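Local atomic coordinates of probable ABC transporter phosphite binding protein PhnD1 (Prochlorococcus marinus str. MIT 9301, PDB entry 5LQ5), a protein that binds inorganic phosphite strongly, and methylphosphonate and phosphate only very weakly, probably as the solute-binding component of an ABC transporter. Residues I108-F121 against M132-I144. Numbering follows the deposited sequence.
Sequences IKGLKKLKNLRFTF and MPEYFLNQAGVEI
The ring of Phe-121 packs against Pro-133 and Leu-137 in the first of two apolar patches, which Leu-137 joins. Pro-133 CB meets the ring's edge, close to its plane, 3.9 Å from CE1, while Glu-134 CB approaches CZ, and beyond the helix Ile-144 CD1 sits 4.0 Å from CE2. The carboxylate of Glu-134 is directed to a salt bridge with Arg-130. With CG beside the backbone N (chi1 -66°), the Phe-121 ring keeps one face on Phe-119, whose CE2 stands over its centre. Leu-137 splits its two methyls, CD1 reaching Phe-121 CZ at 4.0 Å and CD2 turning to Leu-111 CB. Strand 119-121 and the helix that carries Pro-133 and Leu-137 belong to a beta-alpha-beta unit completed by strand 153-154, in the lobe built on the five-stranded mixed sheet of this periplasmic binding protein; the side chain of Pro-133 is about 8 Å from the bound phosphite. The second patch seats the 3-10 segment 108-114 against the end of the helix. Ala-140 CB presses against both Ile-108 O, 3.4 Å away, and Leu-111 CB, and Val-142 CG2 rests 3.7 Å from Lys-112 CA. Ile-108 extends CG1 anti to its own N (chi1 -168°), which carries CD1 to Phe-136 CB and across Gln-139 at about a right angle, 3.5 Å from its OE1; Trp-198 of strand 194-199 also touches Ile-108, Leu-111 and Phe-136. The one hydrogen bond across the two segments is made by Lys-112, poorly ordered and bent near its tip, which brings NZ in the carbonyl plane onto a lone pair of Ala-140 O at 3.2 Å, beside Gly-141, whose positive phi ends the helix in a Schellman motif.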
ATOM      1  N   ILE A 108      22.183  -5.538  -4.046  1.00 32.96           N
ATOM      2  CA  ILE A 108      21.132  -5.801  -5.046  1.00 27.76           C
ATOM      3  C   ILE A 108      21.466  -6.935  -6.044  1.00 30.83           C
ATOM      4  O   ILE A 108      20.586  -7.669  -6.482  1.00 29.87           O
ATOM      5  CB  ILE A 108      20.751  -4.515  -5.835  1.00 29.24           C
ATOM      6  CG1 ILE A 108      19.473  -4.712  -6.665  1.00 32.28           C
ATOM      7  CG2 ILE A 108      21.880  -4.050  -6.746  1.00 33.96           C
ATOM      8  CD1 ILE A 108      18.927  -3.425  -7.225  1.00 33.72           C
ATOM      9  N   LYS A 109      22.738  -7.078  -6.405  1.00 30.23           N
ATOM     10  CA  LYS A 109      23.156  -8.108  -7.399  1.00 28.93           C
ATOM     11  C   LYS A 109      22.876  -9.560  -6.939  1.00 27.08           C
ATOM     12  O   LYS A 109      22.699 -10.479  -7.772  1.00 33.98           O
ATOM     13  CB  LYS A 109      24.643  -7.952  -7.764  1.00 39.00           C
ATOM     14  CG  LYS A 109      25.021  -6.611  -8.389  1.00 54.81           C
ATOM     15  CD  LYS A 109      24.841  -6.567  -9.896  1.00 71.82           C
ATOM     16  CE  LYS A 109      25.636  -5.409 -10.494  1.00 89.95           C
ATOM     17  NZ  LYS A 109      25.571  -5.374 -11.979  1.00140.70           N
ATOM     18  N   GLY A 110      22.774  -9.732  -5.622  1.00 29.66           N
ATOM     19  CA  GLY A 110      22.403 -11.006  -4.974  1.00 34.73           C
ATOM     20  C   GLY A 110      21.003 -11.511  -5.323  1.00 27.69           C
ATOM     21  O   GLY A 110      20.659 -12.685  -5.119  1.00 26.59           O
ATOM     22  N   LEU A 111      20.165 -10.621  -5.838  1.00 26.31           N
ATOM     23  CA  LEU A 111      18.824 -11.039  -6.297  1.00 22.77           C
ATOM     24  C   LEU A 111      18.871 -12.082  -7.420  1.00 25.41           C
ATOM     25  O   LEU A 111      17.903 -12.780  -7.637  1.00 24.06           O
ATOM     26  CB  LEU A 111      17.984  -9.837  -6.761  1.00 22.76           C
ATOM     27  CG  LEU A 111      17.534  -8.872  -5.675  1.00 22.42           C
ATOM     28  CD1 LEU A 111      16.819  -7.692  -6.357  1.00 25.49           C
ATOM     29  CD2 LEU A 111      16.647  -9.523  -4.635  1.00 24.27           C
ATOM     30  N   LYS A 112      20.003 -12.200  -8.118  1.00 26.29           N
ATOM     31  CA  LYS A 112      20.238 -13.309  -9.065  1.00 27.43           C
ATOM     32  C   LYS A 112      20.021 -14.697  -8.464  1.00 24.25           C
ATOM     33  O   LYS A 112      19.700 -15.653  -9.193  1.00 27.02           O
ATOM     34  CB  LYS A 112      21.654 -13.232  -9.694  1.00 35.98           C
ATOM     35  CG  LYS A 112      21.698 -12.460 -11.001  1.00118.82           C
ATOM     36  CD  LYS A 112      23.119 -12.120 -11.430  1.00121.61           C
ATOM     37  CE  LYS A 112      23.299 -12.176 -12.945  1.00 91.31           C
ATOM     38  NZ  LYS A 112      22.227 -11.501 -13.731  1.00 86.59           N
ATOM     39  N   LYS A 113      20.197 -14.811  -7.150  1.00 25.99           N
ATOM     40  CA  LYS A 113      19.958 -16.094  -6.431  1.00 26.54           C
ATOM     41  C   LYS A 113      18.466 -16.521  -6.459  1.00 27.77           C
ATOM     42  O   LYS A 113      18.114 -17.645  -6.141  1.00 26.51           O
ATOM     43  CB  LYS A 113      20.483 -16.030  -4.992  1.00 28.37           C
ATOM     44  CG  LYS A 113      22.008 -15.933  -4.900  1.00 36.70           C
ATOM     45  CD  LYS A 113      22.480 -15.725  -3.476  1.00 63.88           C
ATOM     46  CE  LYS A 113      23.885 -15.144  -3.385  1.00 57.52           C
ATOM     47  NZ  LYS A 113      24.339 -14.956  -1.970  1.00 51.95           N
ATOM     48  N   LEU A 114      17.587 -15.617  -6.889  1.00 26.21           N
ATOM     49  CA  LEU A 114      16.152 -15.952  -6.998  1.00 21.63           C
ATOM     50  C   LEU A 114      15.720 -16.566  -8.314  1.00 21.80           C
ATOM     51  O   LEU A 114      14.573 -17.020  -8.482  1.00 24.42           O
ATOM     52  CB  LEU A 114      15.300 -14.742  -6.636  1.00 23.43           C
ATOM     53  CG  LEU A 114      15.564 -14.177  -5.234  1.00 22.02           C
ATOM     54  CD1 LEU A 114      14.704 -12.951  -4.987  1.00 24.18           C
ATOM     55  CD2 LEU A 114      15.335 -15.191  -4.116  1.00 24.22           C
ATOM     56  N   LYS A 115      16.631 -16.582  -9.271  1.00 22.90           N
ATOM     57  CA  LYS A 115      16.359 -17.224 -10.560  1.00 24.32           C
ATOM     58  C   LYS A 115      16.045 -18.723 -10.363  1.00 24.19           C
ATOM     59  O   LYS A 115      16.606 -19.370  -9.481  1.00 27.07           O
ATOM     60  CB  LYS A 115      17.544 -17.045 -11.506  1.00 27.77           C
ATOM     61  CG  LYS A 115      17.778 -15.624 -11.989  1.00 25.40           C
ATOM     62  CD  LYS A 115      18.883 -15.636 -13.043  1.00 31.40           C
ATOM     63  CE  LYS A 115      18.937 -14.383 -13.886  1.00 37.81           C
ATOM     64  NZ  LYS A 115      19.756 -14.659 -15.092  1.00 54.76           N
ATOM     65  N   ASN A 116      15.135 -19.236 -11.197  1.00 23.67           N
ATOM     66  CA  ASN A 116      14.688 -20.643 -11.162  1.00 23.89           C
ATOM     67  C   ASN A 116      14.015 -21.042  -9.842  1.00 24.23           C
ATOM     68  O   ASN A 116      13.974 -22.218  -9.480  1.00 28.29           O
ATOM     69  CB  ASN A 116      15.822 -21.619 -11.535  1.00 26.01           C
ATOM     70  CG  ASN A 116      15.302 -22.990 -12.034  1.00 30.96           C
ATOM     71  OD1 ASN A 116      14.294 -23.093 -12.783  1.00 30.66           O
ATOM     72  ND2 ASN A 116      16.005 -24.060 -11.630  1.00 36.45           N
ATOM     73  N   LEU A 117      13.495 -20.044  -9.113  1.00 23.56           N
ATOM     74  CA  LEU A 117      12.662 -20.300  -7.936  1.00 22.88           C
ATOM     75  C   LEU A 117      11.235 -19.936  -8.284  1.00 21.26           C
ATOM     76  O   LEU A 117      10.980 -19.184  -9.242  1.00 22.56           O
ATOM     77  CB  LEU A 117      13.120 -19.496  -6.724  1.00 25.19           C
ATOM     78  CG  LEU A 117      14.513 -19.817  -6.167  1.00 29.54           C
ATOM     79  CD1 LEU A 117      14.783 -18.937  -4.951  1.00 28.99           C
ATOM     80  CD2 LEU A 117      14.633 -21.284  -5.791  1.00 33.61           C
ATOM     81  N   ARG A 118      10.309 -20.458  -7.494  1.00 19.78           N
ATOM     82  CA  ARG A 118       8.902 -20.074  -7.570  1.00 20.44           C
ATOM     83  C   ARG A 118       8.728 -18.762  -6.790  1.00 20.14           C
ATOM     84  O   ARG A 118       8.978 -18.711  -5.577  1.00 19.74           O
ATOM     85  CB  ARG A 118       8.012 -21.171  -7.005  0.50 22.07           C
ATOM     86  CG  ARG A 118       8.085 -22.481  -7.778  0.50 28.81           C
ATOM     87  CD  ARG A 118       7.414 -23.613  -7.014  0.50 34.56           C
ATOM     88  NE  ARG A 118       7.975 -23.687  -5.669  0.50 30.12           N
ATOM     89  CZ  ARG A 118       7.358 -24.218  -4.623  0.50 39.24           C
ATOM     90  NH1 ARG A 118       6.176 -24.746  -4.764  0.50 37.59           N
ATOM     91  NH2 ARG A 118       7.924 -24.204  -3.439  0.50 33.13           N
ATOM     92  N   PHE A 119       8.366 -17.692  -7.489  1.00 19.69           N
ATOM     93  CA  PHE A 119       8.383 -16.325  -6.913  1.00 19.07           C
ATOM     94  C   PHE A 119       6.989 -15.715  -7.034  1.00 15.92           C
ATOM     95  O   PHE A 119       6.332 -15.832  -8.071  1.00 17.70           O
ATOM     96  CB  PHE A 119       9.403 -15.421  -7.632  1.00 19.23           C
ATOM     97  CG  PHE A 119       9.528 -14.072  -7.023  1.00 17.24           C
ATOM     98  CD1 PHE A 119      10.427 -13.851  -5.994  1.00 21.21           C
ATOM     99  CD2 PHE A 119       8.678 -13.050  -7.389  1.00 19.05           C
ATOM    100  CE1 PHE A 119      10.520 -12.611  -5.369  1.00 21.59           C
ATOM    101  CE2 PHE A 119       8.765 -11.808  -6.791  1.00 22.25           C
ATOM    102  CZ  PHE A 119       9.662 -11.590  -5.766  1.00 21.82           C
ATOM    103  N   THR A 120       6.536 -15.083  -5.953  1.00 14.44           N
ATOM    104  CA  THR A 120       5.271 -14.315  -5.985  1.00 15.42           C
ATOM    105  C   THR A 120       5.475 -12.845  -5.560  1.00 15.72           C
ATOM    106  O   THR A 120       6.131 -12.534  -4.573  1.00 17.01           O
ATOM    107  CB  THR A 120       4.149 -14.945  -5.158  1.00 17.22           C
ATOM    108  OG1 THR A 120       2.903 -14.274  -5.435  1.00 16.77           O
ATOM    109  CG2 THR A 120       4.419 -14.928  -3.654  1.00 19.69           C
ATOM    110  N   PHE A 121       4.879 -11.968  -6.331  1.00 15.84           N
ATOM    111  CA  PHE A 121       4.645 -10.606  -5.970  1.00 16.05           C
ATOM    112  C   PHE A 121       3.323 -10.506  -5.206  1.00 16.02           C
ATOM    113  O   PHE A 121       2.568 -11.479  -5.053  1.00 14.87           O
ATOM    114  CB  PHE A 121       4.490  -9.763  -7.241  1.00 16.43           C
ATOM    115  CG  PHE A 121       5.740  -9.644  -8.087  1.00 16.62           C
ATOM    116  CD1 PHE A 121       6.816  -8.873  -7.681  1.00 17.33           C
ATOM    117  CD2 PHE A 121       5.822 -10.289  -9.290  1.00 20.72           C
ATOM    118  CE1 PHE A 121       7.915  -8.727  -8.491  1.00 17.10           C
ATOM    119  CE2 PHE A 121       6.933 -10.172 -10.081  1.00 23.84           C
ATOM    120  CZ  PHE A 121       7.968  -9.403  -9.682  1.00 19.24           C
ATOM    121  N   MET A 132       8.129  -1.787  -7.417  1.00 17.80           N
ATOM    122  CA  MET A 132       9.502  -1.559  -6.989  1.00 18.73           C
ATOM    123  C   MET A 132      10.310  -2.860  -6.926  1.00 20.36           C
ATOM    124  O   MET A 132      11.429  -2.889  -7.415  1.00 19.15           O
ATOM    125  CB  MET A 132       9.517  -0.717  -5.735  1.00 18.00           C
ATOM    126  CG  MET A 132       8.956   0.705  -5.967  1.00 18.11           C
ATOM    127  SD  MET A 132       9.637   1.647  -7.354  1.00 21.80           S
ATOM    128  CE  MET A 132      11.346   1.701  -6.832  1.00 22.56           C
ATOM    129  N   PRO A 133       9.733  -3.951  -6.387  1.00 16.91           N
ATOM    130  CA  PRO A 133      10.445  -5.242  -6.469  1.00 16.82           C
ATOM    131  C   PRO A 133      10.871  -5.640  -7.878  1.00 18.09           C
ATOM    132  O   PRO A 133      12.036  -6.058  -8.083  1.00 19.00           O
ATOM    133  CB  PRO A 133       9.437  -6.220  -5.862  1.00 18.31           C
ATOM    134  CG  PRO A 133       8.795  -5.396  -4.763  1.00 19.58           C
ATOM    135  CD  PRO A 133       8.610  -4.044  -5.410  1.00 16.86           C
ATOM    136  N   GLU A 134       9.972  -5.480  -8.854  1.00 17.26           N
ATOM    137  CA  GLU A 134      10.303  -5.786 -10.254  1.00 18.31           C
ATOM    138  C   GLU A 134      11.426  -4.869 -10.793  1.00 17.30           C
ATOM    139  O   GLU A 134      12.351  -5.336 -11.468  1.00 20.09           O
ATOM    140  CB  GLU A 134       9.078  -5.752 -11.181  1.00 19.49           C
ATOM    141  CG  GLU A 134       9.410  -6.277 -12.578  1.00 21.28           C
ATOM    142  CD  GLU A 134       8.221  -6.617 -13.471  1.00 27.58           C
ATOM    143  OE1 GLU A 134       7.062  -6.398 -13.093  1.00 25.21           O
ATOM    144  OE2 GLU A 134       8.475  -7.093 -14.602  1.00 26.66           O
ATOM    145  N   TYR A 135      11.305  -3.576 -10.513  1.00 17.52           N
ATOM    146  CA  TYR A 135      12.347  -2.615 -10.865  1.00 21.72           C
ATOM    147  C   TYR A 135      13.722  -3.055 -10.356  1.00 22.24           C
ATOM    148  O   TYR A 135      14.699  -3.052 -11.107  1.00 21.59           O
ATOM    149  CB  TYR A 135      11.963  -1.215 -10.337  1.00 21.99           C
ATOM    150  CG  TYR A 135      12.911  -0.099 -10.629  1.00 23.31           C
ATOM    151  CD1 TYR A 135      12.973   0.467 -11.901  1.00 22.72           C
ATOM    152  CD2 TYR A 135      13.659   0.459  -9.619  1.00 24.61           C
ATOM    153  CE1 TYR A 135      13.826   1.527 -12.154  1.00 25.37           C
ATOM    154  CE2 TYR A 135      14.498   1.523  -9.841  1.00 32.89           C
ATOM    155  CZ  TYR A 135      14.569   2.055 -11.105  1.00 26.97           C
ATOM    156  OH  TYR A 135      15.407   3.110 -11.299  1.00 36.27           O
ATOM    157  N   PHE A 136      13.790  -3.420  -9.086  1.00 19.71           N
ATOM    158  CA  PHE A 136      15.066  -3.839  -8.460  1.00 20.02           C
ATOM    159  C   PHE A 136      15.580  -5.168  -8.999  1.00 22.42           C
ATOM    160  O   PHE A 136      16.783  -5.331  -9.284  1.00 23.44           O
ATOM    161  CB  PHE A 136      14.980  -3.850  -6.949  1.00 20.59           C
ATOM    162  CG  PHE A 136      14.699  -2.501  -6.334  1.00 21.66           C
ATOM    163  CD1 PHE A 136      15.459  -1.377  -6.648  1.00 26.91           C
ATOM    164  CD2 PHE A 136      13.651  -2.372  -5.445  1.00 23.75           C
ATOM    165  CE1 PHE A 136      15.170  -0.147  -6.066  1.00 30.18           C
ATOM    166  CE2 PHE A 136      13.358  -1.151  -4.860  1.00 23.77           C
ATOM    167  CZ  PHE A 136      14.111  -0.031  -5.166  1.00 23.49           C
ATOM    168  N   LEU A 137      14.661  -6.111  -9.187  1.00 19.23           N
ATOM    169  CA  LEU A 137      15.004  -7.400  -9.817  1.00 21.67           C
ATOM    170  C   LEU A 137      15.661  -7.158 -11.176  1.00 22.23           C
ATOM    171  O   LEU A 137      16.731  -7.697 -11.503  1.00 23.55           O
ATOM    172  CB  LEU A 137      13.768  -8.282  -9.994  1.00 20.07           C
ATOM    173  CG  LEU A 137      13.324  -8.996  -8.715  1.00 22.13           C
ATOM    174  CD1 LEU A 137      11.867  -9.415  -8.797  1.00 20.74           C
ATOM    175  CD2 LEU A 137      14.195 -10.209  -8.433  1.00 21.17           C
ATOM    176  N   ASN A 138      15.019  -6.311 -11.965  1.00 21.29           N
ATOM    177  CA  ASN A 138      15.503  -5.967 -13.311  1.00 22.94           C
ATOM    178  C   ASN A 138      16.884  -5.328 -13.282  1.00 24.51           C
ATOM    179  O   ASN A 138      17.719  -5.624 -14.123  1.00 26.51           O
ATOM    180  CB  ASN A 138      14.528  -5.060 -14.055  1.00 23.26           C
ATOM    181  CG  ASN A 138      13.238  -5.750 -14.480  1.00 24.30           C
ATOM    182  OD1 ASN A 138      13.023  -6.965 -14.336  1.00 26.17           O
ATOM    183  ND2 ASN A 138      12.341  -4.950 -14.971  1.00 21.48           N
ATOM    184  N   GLN A 139      17.135  -4.500 -12.288  1.00 21.81           N
ATOM    185  CA  GLN A 139      18.466  -3.884 -12.122  1.00 27.96           C
ATOM    186  C   GLN A 139      19.540  -4.925 -11.847  1.00 30.66           C
ATOM    187  O   GLN A 139      20.669  -4.773 -12.293  1.00 31.28           O
ATOM    188  CB  GLN A 139      18.447  -2.862 -11.005  1.00 27.15           C
ATOM    189  CG  GLN A 139      17.792  -1.547 -11.427  1.00 28.36           C
ATOM    190  CD  GLN A 139      17.926  -0.458 -10.390  1.00 47.18           C
ATOM    191  OE1 GLN A 139      17.918  -0.720  -9.185  1.00 42.24           O
ATOM    192  NE2 GLN A 139      18.049   0.784 -10.853  1.00 49.28           N
ATOM    193  N   ALA A 140      19.157  -5.982 -11.137  1.00 27.32           N
ATOM    194  CA  ALA A 140      20.032  -7.188 -10.907  1.00 26.92           C
ATOM    195  C   ALA A 140      20.134  -8.190 -12.091  1.00 28.47           C
ATOM    196  O   ALA A 140      20.797  -9.231 -11.977  1.00 31.82           O
ATOM    197  CB  ALA A 140      19.547  -7.934  -9.678  1.00 28.25           C
ATOM    198  N   GLY A 141      19.470  -7.889 -13.198  1.00 24.55           N
ATOM    199  CA  GLY A 141      19.408  -8.788 -14.359  1.00 30.86           C
ATOM    200  C   GLY A 141      18.407  -9.913 -14.273  1.00 27.59           C
ATOM    201  O   GLY A 141      18.474 -10.849 -15.076  1.00 31.90           O
ATOM    202  N   VAL A 142      17.478  -9.804 -13.308  1.00 24.63           N
ATOM    203  CA  VAL A 142      16.417 -10.802 -13.114  1.00 22.92           C
ATOM    204  C   VAL A 142      15.117 -10.262 -13.730  1.00 23.82           C
ATOM    205  O   VAL A 142      14.658  -9.157 -13.371  1.00 26.33           O
ATOM    206  CB  VAL A 142      16.194 -11.196 -11.634  1.00 21.43           C
ATOM    207  CG1 VAL A 142      15.190 -12.336 -11.531  1.00 23.63           C
ATOM    208  CG2 VAL A 142      17.527 -11.556 -10.967  1.00 29.57           C
ATOM    209  N   GLU A 143      14.525 -11.071 -14.610  1.00 23.10           N
ATOM    210  CA  GLU A 143      13.225 -10.789 -15.240  1.00 24.34           C
ATOM    211  C   GLU A 143      12.262 -11.893 -14.838  1.00 26.17           C
ATOM    212  O   GLU A 143      12.669 -13.014 -14.451  1.00 23.46           O
ATOM    213  CB  GLU A 143      13.336 -10.717 -16.770  1.00 29.09           C
ATOM    214  CG  GLU A 143      14.248  -9.592 -17.247  1.00 29.87           C
ATOM    215  CD  GLU A 143      14.344  -9.487 -18.753  1.00 48.30           C
ATOM    216  OE1 GLU A 143      13.303  -9.285 -19.411  1.00 53.14           O
ATOM    217  OE2 GLU A 143      15.469  -9.577 -19.275  1.00 50.84           O
ATOM    218  N   ILE A 144      10.974 -11.607 -14.960  1.00 21.52           N
ATOM    219  CA  ILE A 144       9.927 -12.602 -14.631  1.00 22.90           C
ATOM    220  C   ILE A 144      10.122 -13.963 -15.340  1.00 24.74           C
ATOM    221  O   ILE A 144       9.914 -15.036 -14.746  1.00 24.23           O
ATOM    222  CB  ILE A 144       8.506 -12.028 -14.880  1.00 23.70           C
ATOM    223  CG1 ILE A 144       8.251 -10.940 -13.845  1.00 27.38           C
ATOM    224  CG2 ILE A 144       7.439 -13.113 -14.805  1.00 26.13           C
ATOM    225  CD1 ILE A 144       7.005 -10.110 -14.091  1.00 29.66           C
TER